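Local coordinates for protein cytosine-specific methyltransferase (Escherichia coli O157:H7 EDL933, PDB 3G7U) that probably methylates carbon 5 of deoxycytidine in DNA, with S-adenosyl-L-methionine as the methyl donor, at residues T160-Y165 / R326-P331; Q265-S270 / E275-S280; V308-P313 / R317-R322. All blocks are in the same frame, centred on the assembly; numbering follows the deposited sequence. Where two conformers were deposited one is given.

Contact 1: T160-Y165 / R326-P331; sequences TIRTRY and RLQGFP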
loop_
_atom_site.group_PDB
_atom_site.type_symbol
_atom_site.label_atom_id
_atom_site.label_comp_id
_atom_site.label_asym_id
_atom_site.label_seq_id
_atom_site.Cartn_x
_atom_site.Cartn_y
_atom_site.Cartn_z
ATOM N N THR A 160 -5.215 5.152 9.695
ATOM C CA THR A 160 -4.932 3.896 10.334
ATOM C C THR A 160 -3.641 4.002 11.105
ATOM O O THR A 160 -2.788 4.730 10.726
ATOM C CB THR A 160 -4.808 2.782 9.293
ATOM O OG1 THR A 160 -4.444 1.570 9.900
ATOM C CG2 THR A 160 -3.795 3.116 8.303
ATOM N N ILE A 161 -3.537 3.263 12.195
ATOM C CA ILE A 161 -2.360 3.384 13.056
ATOM C C ILE A 161 -1.312 2.309 12.775
ATOM O O ILE A 161 -0.409 2.117 13.590
ATOM C CB ILE A 161 -2.716 3.398 14.601
ATOM C CG1 ILE A 161 -3.510 2.155 15.014
ATOM C CG2 ILE A 161 -3.465 4.652 14.965
ATOM C CD1 ILE A 161 -3.327 1.731 16.447
ATOM N N ARG A 162 -1.402 1.608 11.644
ATOM C CA ARG A 162 -0.475 0.519 11.358
ATOM C C ARG A 162 0.976 1.017 11.287
ATOM O O ARG A 162 1.225 2.121 10.813
ATOM C CB ARG A 162 -0.884 -0.260 10.093
ATOM C CG ARG A 162 -0.790 0.478 8.752
ATOM C CD ARG A 162 -0.622 -0.534 7.599
ATOM N NE ARG A 162 -1.879 -1.193 7.237
ATOM C CZ ARG A 162 -1.977 -2.407 6.692
ATOM N NH1 ARG A 162 -3.173 -2.904 6.399
ATOM N NH2 ARG A 162 -0.891 -3.138 6.443
ATOM N N THR A 163 1.915 0.212 11.771
ATOM C CA THR A 163 3.315 0.607 11.711
ATOM C C THR A 163 4.037 -0.182 10.617
ATOM O O THR A 163 3.647 -1.295 10.278
ATOM C CB THR A 163 4.047 0.460 13.060
ATOM O OG1 THR A 163 3.985 -0.898 13.481
ATOM C CG2 THR A 163 3.403 1.325 14.136
ATOM N N ARG A 164 5.107 0.410 10.081
ATOM C CA ARG A 164 5.829 -0.135 8.928
ATOM C C ARG A 164 7.290 0.249 9.089
ATOM O O ARG A 164 7.543 1.353 9.523
ATOM C CB ARG A 164 5.325 0.568 7.660
ATOM C CG ARG A 164 5.340 -0.268 6.398
ATOM C CD ARG A 164 4.064 -1.088 6.280
ATOM N NE ARG A 164 4.199 -2.180 5.327
ATOM C CZ ARG A 164 3.218 -3.020 5.012
ATOM N NH1 ARG A 164 3.424 -3.985 4.130
ATOM N NH2 ARG A 164 2.026 -2.897 5.571
ATOM N N TYR A 165 8.226 -0.624 8.701
ATOM C CA TYR A 165 9.635 -0.225 8.646
ATOM C C TYR A 165 9.976 0.113 7.203
ATOM O O TYR A 165 9.526 -0.580 6.285
ATOM C CB TYR A 165 10.524 -1.376 9.041
ATOM C CG TYR A 165 10.617 -1.660 10.527
ATOM C CD1 TYR A 165 11.434 -0.893 11.364
ATOM C CD2 TYR A 165 9.936 -2.739 11.075
ATOM C CE1 TYR A 165 11.539 -1.188 12.742
ATOM C CE2 TYR A 165 10.032 -3.043 12.454
ATOM C CZ TYR A 165 10.832 -2.261 13.264
ATOM O OH TYR A 165 10.946 -2.580 14.596
ATOM N N ARG A 326 -10.516 3.147 2.038
ATOM C CA ARG A 326 -10.370 4.513 2.495
ATOM C C ARG A 326 -9.537 4.575 3.765
ATOM O O ARG A 326 -8.663 5.442 3.922
ATOM C CB ARG A 326 -11.742 5.124 2.752
ATOM C CG ARG A 326 -12.532 5.394 1.504
ATOM C CD ARG A 326 -13.435 6.567 1.772
ATOM N NE ARG A 326 -14.185 7.070 0.596
ATOM C CZ ARG A 326 -15.188 7.929 0.707
ATOM N NH1 ARG A 326 -15.865 8.345 -0.362
ATOM N NH2 ARG A 326 -15.528 8.355 1.923
ATOM N N LEU A 327 -9.797 3.673 4.685
ATOM C CA LEU A 327 -9.078 3.715 5.930
ATOM C C LEU A 327 -7.582 3.413 5.740
ATOM O O LEU A 327 -6.759 3.825 6.542
ATOM C CB LEU A 327 -9.718 2.720 6.900
ATOM C CG LEU A 327 -11.154 3.130 7.268
ATOM C CD1 LEU A 327 -11.811 1.951 8.005
ATOM C CD2 LEU A 327 -11.119 4.380 8.219
ATOM N N GLN A 328 -7.234 2.710 4.666
ATOM C CA GLN A 328 -5.833 2.367 4.410
ATOM C C GLN A 328 -5.114 3.474 3.638
ATOM O O GLN A 328 -3.896 3.467 3.568
ATOM C CB GLN A 328 -5.785 1.008 3.675
ATOM C CG GLN A 328 -4.449 0.430 3.342
ATOM C CD GLN A 328 -3.662 0.003 4.554
ATOM O OE1 GLN A 328 -4.197 -0.148 5.659
ATOM N NE2 GLN A 328 -2.362 -0.190 4.354
ATOM N N GLY A 329 -5.854 4.471 3.155
ATOM C CA GLY A 329 -5.283 5.561 2.407
ATOM C C GLY A 329 -5.302 5.404 0.898
ATOM O O GLY A 329 -4.590 6.120 0.195
ATOM N N PHE A 330 -6.136 4.508 0.370
ATOM C CA PHE A 330 -6.280 4.400 -1.073
ATOM C C PHE A 330 -7.318 5.401 -1.579
ATOM O O PHE A 330 -8.309 5.687 -0.908
ATOM C CB PHE A 330 -6.723 2.966 -1.476
ATOM C CG PHE A 330 -5.595 1.968 -1.566
ATOM C CD1 PHE A 330 -4.895 1.787 -2.767
ATOM C CD2 PHE A 330 -5.308 1.170 -0.475
ATOM C CE1 PHE A 330 -3.873 0.841 -2.839
ATOM C CE2 PHE A 330 -4.291 0.235 -0.526
ATOM C CZ PHE A 330 -3.596 0.069 -1.719
ATOM N N PRO A 331 -7.113 5.949 -2.780
ATOM C CA PRO A 331 -8.131 6.855 -3.301
ATOM C C PRO A 331 -9.370 6.112 -3.791
ATOM O O PRO A 331 -9.298 4.925 -4.138
ATOM C CB PRO A 331 -7.447 7.491 -4.502
ATOM C CG PRO A 331 -6.362 6.549 -4.909
ATOM C CD PRO A 331 -5.982 5.758 -3.715
#

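Contact 2: Q265-S270 / E275-S280; sequences QERYAS and ETDKIS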
loop_
_atom_site.group_PDB
_atom_site.type_symbol
_atom_site.label_atom_id
_atom_site.label_comp_id
_atom_site.label_asym_id
_atom_site.label_seq_id
_atom_site.Cartn_x
_atom_site.Cartn_y
_atom_site.Cartn_z
ATOM N N GLN A 265 -26.082 -9.187 14.125
ATOM C CA GLN A 265 -26.402 -7.795 13.940
ATOM C C GLN A 265 -26.736 -7.109 15.270
ATOM O O GLN A 265 -26.326 -5.974 15.507
ATOM C CB GLN A 265 -27.573 -7.710 12.980
ATOM C CG GLN A 265 -27.871 -6.362 12.437
ATOM C CD GLN A 265 -28.784 -6.417 11.223
ATOM O OE1 GLN A 265 -29.479 -5.451 10.927
ATOM N NE2 GLN A 265 -28.783 -7.542 10.517
ATOM N N GLU A 266 -27.468 -7.802 16.145
ATOM C CA GLU A 266 -27.841 -7.218 17.440
ATOM C C GLU A 266 -26.625 -7.119 18.363
ATOM O O GLU A 266 -26.455 -6.149 19.103
ATOM C CB GLU A 266 -28.987 -8.009 18.083
ATOM C CG GLU A 266 -30.369 -7.520 17.628
ATOM C CD GLU A 266 -31.480 -8.576 17.762
ATOM O OE1 GLU A 266 -31.252 -9.655 18.369
ATOM O OE2 GLU A 266 -32.591 -8.315 17.242
ATOM N N ARG A 267 -25.756 -8.109 18.276
ATOM C CA ARG A 267 -24.523 -8.100 19.015
ATOM C C ARG A 267 -23.633 -6.928 18.563
ATOM O O ARG A 267 -23.066 -6.235 19.408
ATOM C CB ARG A 267 -23.820 -9.420 18.805
ATOM C CG ARG A 267 -23.153 -9.972 20.022
ATOM C CD ARG A 267 -22.752 -11.393 19.785
ATOM N NE ARG A 267 -21.688 -11.504 18.797
ATOM C CZ ARG A 267 -21.654 -12.437 17.851
ATOM N NH1 ARG A 267 -22.630 -13.332 17.770
ATOM N NH2 ARG A 267 -20.658 -12.470 16.979
ATOM N N TYR A 268 -23.535 -6.692 17.250
ATOM C CA TYR A 268 -22.716 -5.589 16.735
ATOM C C TYR A 268 -23.324 -4.233 17.081
ATOM O O TYR A 268 -22.598 -3.295 17.440
ATOM C CB TYR A 268 -22.518 -5.680 15.212
ATOM C CG TYR A 268 -21.676 -6.826 14.716
ATOM C CD1 TYR A 268 -20.928 -7.633 15.577
ATOM C CD2 TYR A 268 -21.615 -7.108 13.347
ATOM C CE1 TYR A 268 -20.156 -8.682 15.099
ATOM C CE2 TYR A 268 -20.825 -8.170 12.860
ATOM C CZ TYR A 268 -20.105 -8.935 13.744
ATOM O OH TYR A 268 -19.368 -9.971 13.255
ATOM N N ALA A 269 -24.647 -4.120 16.974
ATOM C CA ALA A 269 -25.353 -2.890 17.372
ATOM C C ALA A 269 -25.072 -2.519 18.827
ATOM O O ALA A 269 -25.103 -1.345 19.180
ATOM C CB ALA A 269 -26.849 -3.031 17.155
ATOM N N SER A 270 -24.769 -3.523 19.649
ATOM C CA SER A 270 -24.586 -3.271 21.068
ATOM C C SER A 270 -23.150 -2.879 21.422
ATOM O O SER A 270 -22.873 -2.483 22.553
ATOM C CB SER A 270 -25.078 -4.464 21.885
ATOM O OG SER A 270 -26.492 -4.568 21.781
ATOM N N GLU A 275 -14.881 -1.315 21.143
ATOM C CA GLU A 275 -15.136 -2.610 21.774
ATOM C C GLU A 275 -14.945 -3.783 20.829
ATOM O O GLU A 275 -15.394 -3.757 19.686
ATOM C CB GLU A 275 -16.547 -2.642 22.399
ATOM C CG GLU A 275 -16.752 -3.743 23.425
ATOM C CD GLU A 275 -18.175 -3.814 23.965
ATOM O OE1 GLU A 275 -18.946 -2.824 23.860
ATOM O OE2 GLU A 275 -18.515 -4.889 24.499
ATOM N N THR A 276 -14.280 -4.816 21.318
ATOM C CA THR A 276 -14.077 -6.023 20.571
ATOM C C THR A 276 -15.237 -6.952 20.910
ATOM O O THR A 276 -15.605 -7.089 22.080
ATOM C CB THR A 276 -12.737 -6.639 20.943
ATOM O OG1 THR A 276 -11.722 -5.636 20.820
ATOM C CG2 THR A 276 -12.393 -7.788 20.042
ATOM N N ASP A 277 -15.846 -7.542 19.885
ATOM C CA ASP A 277 -16.904 -8.507 20.091
ATOM C C ASP A 277 -16.280 -9.766 20.675
ATOM O O ASP A 277 -15.395 -10.351 20.063
ATOM C CB ASP A 277 -17.591 -8.827 18.763
ATOM C CG ASP A 277 -18.705 -9.848 18.914
ATOM O OD1 ASP A 277 -19.721 -9.514 19.565
ATOM O OD2 ASP A 277 -18.564 -10.970 18.380
ATOM N N LYS A 278 -16.735 -10.175 21.856
ATOM C CA LYS A 278 -16.139 -11.316 22.569
ATOM C C LYS A 278 -16.147 -12.563 21.699
ATOM O O LYS A 278 -15.186 -13.330 21.707
ATOM C CB LYS A 278 -16.847 -11.592 23.914
ATOM C CG LYS A 278 -16.378 -10.744 25.123
ATOM C CD LYS A 278 -16.619 -9.236 24.944
ATOM C CE LYS A 278 -16.232 -8.446 26.178
ATOM N NZ LYS A 278 -15.555 -7.157 25.829
ATOM N N ILE A 279 -17.213 -12.726 20.911
ATOM C CA ILE A 279 -17.402 -13.921 20.081
ATOM C C ILE A 279 -16.631 -13.917 18.746
ATOM O O ILE A 279 -15.857 -14.838 18.493
ATOM C CB ILE A 279 -18.917 -14.250 19.904
ATOM C CG1 ILE A 279 -19.509 -14.683 21.254
ATOM C CG2 ILE A 279 -19.125 -15.345 18.868
ATOM C CD1 ILE A 279 -21.000 -14.410 21.418
ATOM N N SER A 280 -16.821 -12.897 17.906
ATOM C CA SER A 280 -16.176 -12.874 16.578
ATOM C C SER A 280 -14.769 -12.281 16.595
ATOM O O SER A 280 -14.001 -12.463 15.643
ATOM C CB SER A 280 -17.039 -12.131 15.549
ATOM O OG SER A 280 -17.012 -10.726 15.746
#

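Contact 3: V308-P313 / R317-R322; sequences VRPIHP and RVITPR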
loop_
_atom_site.group_PDB
_atom_site.type_symbol
_atom_site.label_atom_id
_atom_site.label_comp_id
_atom_site.label_asym_id
_atom_site.label_seq_id
_atom_site.Cartn_x
_atom_site.Cartn_y
_atom_site.Cartn_z
ATOM N N VAL A 308 -9.481 -10.504 10.758
ATOM C CA VAL A 308 -10.900 -10.248 11.012
ATOM C C VAL A 308 -11.242 -8.800 10.612
ATOM O O VAL A 308 -10.358 -7.940 10.613
ATOM C CB VAL A 308 -11.275 -10.558 12.496
ATOM C CG1 VAL A 308 -11.150 -9.307 13.391
ATOM C CG2 VAL A 308 -12.680 -11.187 12.588
ATOM N N ARG A 309 -12.502 -8.528 10.272
ATOM C CA ARG A 309 -12.868 -7.215 9.738
ATOM C C ARG A 309 -13.358 -6.275 10.832
ATOM O O ARG A 309 -14.053 -6.703 11.734
ATOM C CB ARG A 309 -13.926 -7.353 8.632
ATOM C CG ARG A 309 -13.385 -7.500 7.195
ATOM C CD ARG A 309 -12.541 -8.763 7.009
ATOM N NE ARG A 309 -12.822 -9.459 5.757
ATOM C CZ ARG A 309 -12.199 -10.564 5.355
ATOM N NH1 ARG A 309 -11.241 -11.103 6.099
ATOM N NH2 ARG A 309 -12.533 -11.123 4.205
ATOM N N PRO A 310 -12.990 -4.983 10.755
ATOM C CA PRO A 310 -13.544 -4.046 11.734
ATOM C C PRO A 310 -15.050 -3.907 11.558
ATOM O O PRO A 310 -15.577 -4.112 10.456
ATOM C CB PRO A 310 -12.900 -2.705 11.351
ATOM C CG PRO A 310 -11.655 -3.107 10.580
ATOM C CD PRO A 310 -12.027 -4.328 9.849
ATOM N N ILE A 311 -15.730 -3.550 12.640
ATOM C CA ILE A 311 -17.159 -3.236 12.621
ATOM C C ILE A 311 -17.314 -1.746 12.439
ATOM O O ILE A 311 -16.568 -0.935 13.053
ATOM C CB ILE A 311 -17.828 -3.685 13.958
ATOM C CG1 ILE A 311 -17.522 -5.158 14.237
ATOM C CG2 ILE A 311 -19.336 -3.399 14.004
ATOM C CD1 ILE A 311 -17.932 -6.108 13.151
ATOM N N HIS A 312 -18.272 -1.366 11.605
ATOM C CA HIS A 312 -18.564 0.011 11.336
ATOM C C HIS A 312 -18.986 0.728 12.642
ATOM O O HIS A 312 -19.629 0.094 13.498
ATOM C CB HIS A 312 -19.720 0.047 10.354
ATOM C CG HIS A 312 -19.905 1.366 9.694
ATOM N ND1 HIS A 312 -20.646 2.380 10.258
ATOM C CD2 HIS A 312 -19.433 1.849 8.522
ATOM C CE1 HIS A 312 -20.622 3.435 9.457
ATOM N NE2 HIS A 312 -19.907 3.134 8.388
ATOM N N PRO A 313 -18.607 2.011 12.804
ATOM C CA PRO A 313 -18.886 2.694 14.087
ATOM C C PRO A 313 -20.370 2.901 14.376
ATOM O O PRO A 313 -20.775 2.866 15.561
ATOM C CB PRO A 313 -18.191 4.042 13.926
ATOM C CG PRO A 313 -18.104 4.271 12.429
ATOM C CD PRO A 313 -17.870 2.896 11.873
ATOM N N ARG A 317 -22.502 -3.873 11.351
ATOM C CA ARG A 317 -22.001 -4.711 10.273
ATOM C C ARG A 317 -20.477 -4.567 10.184
ATOM O O ARG A 317 -19.932 -3.566 10.661
ATOM C CB ARG A 317 -22.643 -4.285 8.939
ATOM C CG ARG A 317 -22.467 -2.813 8.600
ATOM C CD ARG A 317 -22.747 -2.599 7.131
ATOM N NE ARG A 317 -22.635 -1.223 6.647
ATOM C CZ ARG A 317 -21.495 -0.595 6.321
ATOM N NH1 ARG A 317 -20.320 -1.205 6.451
ATOM N NH2 ARG A 317 -21.537 0.637 5.822
ATOM N N VAL A 318 -19.800 -5.528 9.547
ATOM C CA VAL A 318 -18.401 -5.320 9.193
ATOM C C VAL A 318 -18.319 -4.243 8.122
ATOM O O VAL A 318 -19.317 -3.969 7.445
ATOM C CB VAL A 318 -17.744 -6.613 8.683
ATOM C CG1 VAL A 318 -17.764 -7.663 9.779
ATOM C CG2 VAL A 318 -18.499 -7.159 7.488
ATOM N N ILE A 319 -17.162 -3.595 7.994
ATOM C CA ILE A 319 -16.965 -2.551 6.975
ATOM C C ILE A 319 -16.919 -3.165 5.561
ATOM O O ILE A 319 -16.668 -4.366 5.435
ATOM C CB ILE A 319 -15.679 -1.688 7.276
ATOM C CG1 ILE A 319 -14.410 -2.563 7.279
ATOM C CG2 ILE A 319 -15.893 -0.868 8.622
ATOM C CD1 ILE A 319 -13.106 -1.729 7.449
ATOM N N THR A 320 -17.109 -2.343 4.530
ATOM C CA THR A 320 -17.067 -2.770 3.160
ATOM C C THR A 320 -15.631 -2.681 2.653
ATOM O O THR A 320 -14.775 -2.025 3.268
ATOM C CB THR A 320 -17.917 -1.857 2.259
ATOM O OG1 THR A 320 -17.337 -0.562 2.268
ATOM C CG2 THR A 320 -19.340 -1.764 2.760
ATOM N N PRO A 321 -15.336 -3.373 1.549
ATOM C CA PRO A 321 -13.991 -3.180 0.976
ATOM C C PRO A 321 -13.657 -1.712 0.698
ATOM O O PRO A 321 -12.511 -1.285 0.893
ATOM C CB PRO A 321 -14.077 -3.962 -0.348
ATOM C CG PRO A 321 -15.050 -5.022 -0.090
ATOM C CD PRO A 321 -16.104 -4.421 0.858
ATOM N N ARG A 322 -14.624 -0.935 0.219
ATOM C CA ARG A 322 -14.296 0.459 -0.084
ATOM C C ARG A 322 -14.000 1.238 1.198
ATOM O O ARG A 322 -13.110 2.075 1.222
ATOM C CB ARG A 322 -15.406 1.152 -0.890
ATOM C CG ARG A 322 -15.183 2.656 -1.218
ATOM C CD ARG A 322 -13.874 2.963 -1.958
ATOM N NE ARG A 322 -13.830 2.343 -3.273
ATOM C CZ ARG A 322 -12.722 2.198 -3.996
ATOM N NH1 ARG A 322 -11.558 2.677 -3.550
ATOM N NH2 ARG A 322 -12.786 1.615 -5.192
#

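Contact 1: T160-Y165 / R326-P331
Arg162 and Gln328 supply the polar side of this contact. Their side chains meet at about a right angle, and the guanidinium and amide planes are 79° apart. Arg162 NE donates to Gln328 OE1 at 3.0 Å. The bond is weak because the N-H...O angle is only 121°. The amide nitrogen comes over one face of the guanidinium: Gln328 NE2 sits 3.0 Å above its plane, shifted toward the rim. NE2 and the guanidinium nitrogens are all donors, so this approach adds proximity and not a bond. The Gln328 chain leaves with CG anti to the backbone N (chi1 -178°) and bends at chi2, which carries the amide across to Arg162. Arg162 was deposited in two conformers, and this account holds for one of them. Its firmer polar partner is elsewhere, since NH2 bonds to Gly348 O.

By sequence, the two segments are consistent with conserved motifs of the C5-cytosine methyltransferases. The two arginines before Tyr165 fit the R-x-R end of motif VIII, and the segment around Leu327 to Pro331 fits motif IX. Arg164 forms a salt bridge with Glu118, the glutamate of the E-N-V sequence.

Thr160 adds van der Waals contact with the carbonyl oxygen of Leu327. Its methyl CG2 lies 3.5 Å from Leu327 O, and Thr160 CB is equally close to that oxygen. OG1 is anti to the backbone N and bonds to Cys291 O.

Backbone bonds shape the helix side. The helix 321-328 ends in a Schellman motif at Gly329, whose phi is positive. Gly329 N bonds to Arg326 O at 3.1 Å. At this helix end, Ser352 OG bonds to Gln328 O.

Contact 2: Q265-S270 / E275-S280
Arg267 and Asp277 form a bidentate salt bridge at the centre of this contact. The guanidinium grips the carboxylate side-on, with one nitrogen for each oxygen. Arg267 NE donates to Asp277 OD1 at 2.9 Å. This bond is fairly straight and meets the syn side of the oxygen, close to the guanidinium plane. Arg267 NH2 donates to Asp277 OD2, also at 2.9 Å, but is more bent (141°) and more tilted out of both planes. The two flat groups are tilted by 21°, so they are only roughly coplanar.

Ile279 covers one face of the same guanidinium. Its CB stands 3.8 Å above the plane, offset toward the rim, and its side chain crosses that of Arg267 at about a right angle. Ser280 CB lies at the guanidinium edge, 3.9 Å from Arg267 NH2. Tyr268 comes in edge-on. Tyr268 OH is 3.5 Å from Ser280 OG.

Asp277 also starts an Asx motif. Its OD2 accepts from Ser280 N at 2.6 Å, on the anti side, and again from Ser280 OG. Three donors therefore share OD2. CG of Asp277 is anti to its own backbone N (chi1 179°), which carries the carboxylate out to Arg267 while OD2 still reaches the turn that follows. The bonds from Ser280 fix the rotation of the carboxylate, and this gathering of donors would favour its charged form.

Further out, helix 262-269 carries Arg267 and Tyr268, and the loop after it folds back on them. This local fold-back, centred about 29 Å from the chain centre, probably belongs to the target-recognition part of these enzymes, between motifs VIII and IX. Leu271 touches Asp277. Ser272 N bonds to Glu275 OE1 within the connection. The ring of Tyr268 meets His260 edge-to-face.

Contact 3: V308-P313 / R317-R322
Ile319 has the most surface buried here, and it packs against Pro310. Its CD1 lies 3.7 Å from Pro310 CD, with the proline ring and the isoleucine chain crossing obliquely. CG1 sits in the crowded position between the backbone N and the carbonyl carbon (chi1 61°), which brings CD1 against CD and CG of the proline ring. Two backbone bonds join the segments. Ile319 N donates to Pro310 O at 3.0 Å, and His312 N donates to Arg317 O at 2.9 Å. Ile311 and Val318 between them are a non-hydrogen-bonded antiparallel pair, in a single bridge, with Ile311 CD1 3.7 Å from Val318 CG1.

His312 and Arg317 lie side by side and point the same way. Their planes are 52° apart, and His312 CD2 is 3.6 Å from Arg317 NH2. Arg317 NH1 bonds to Val318 O in the guanidinium plane and forms a salt bridge with Glu323. That glutamate also takes the backbone N of Thr320, whose side chain caps the start of helix 321-328 in a capping box. The turn of Tyr314 and His315 places its backbone N-H groups on His312 ND1. With ND1 accepting and a guanidinium alongside, His312 is probably neutral, while Glu323 probably offsets the charge of Arg317.

In the fold
Helix 321-328 ties contacts 1 and 3 together. Contact 3 lies at its start and contact 1 at its end, with centres 15 Å apart. They touch where Leu327 CD1 meets Ile319 CD1 at 3.9 Å. Contact 2 is next to contact 3, centres 12 Å apart, and Tyr268 CE2 reaches Ile311 CD1 at 3.6 Å. Contacts 1 and 2 do not touch; their nearest atoms are about 12 Å apart. Contacts 2 and 3 are both nested in the chain loop that contact 1 closes. Contact 1 is the most central of the three and includes the start of strand 163-171 of the Rossmann-like sheet. All three lie away from the predicted catalytic Cys81.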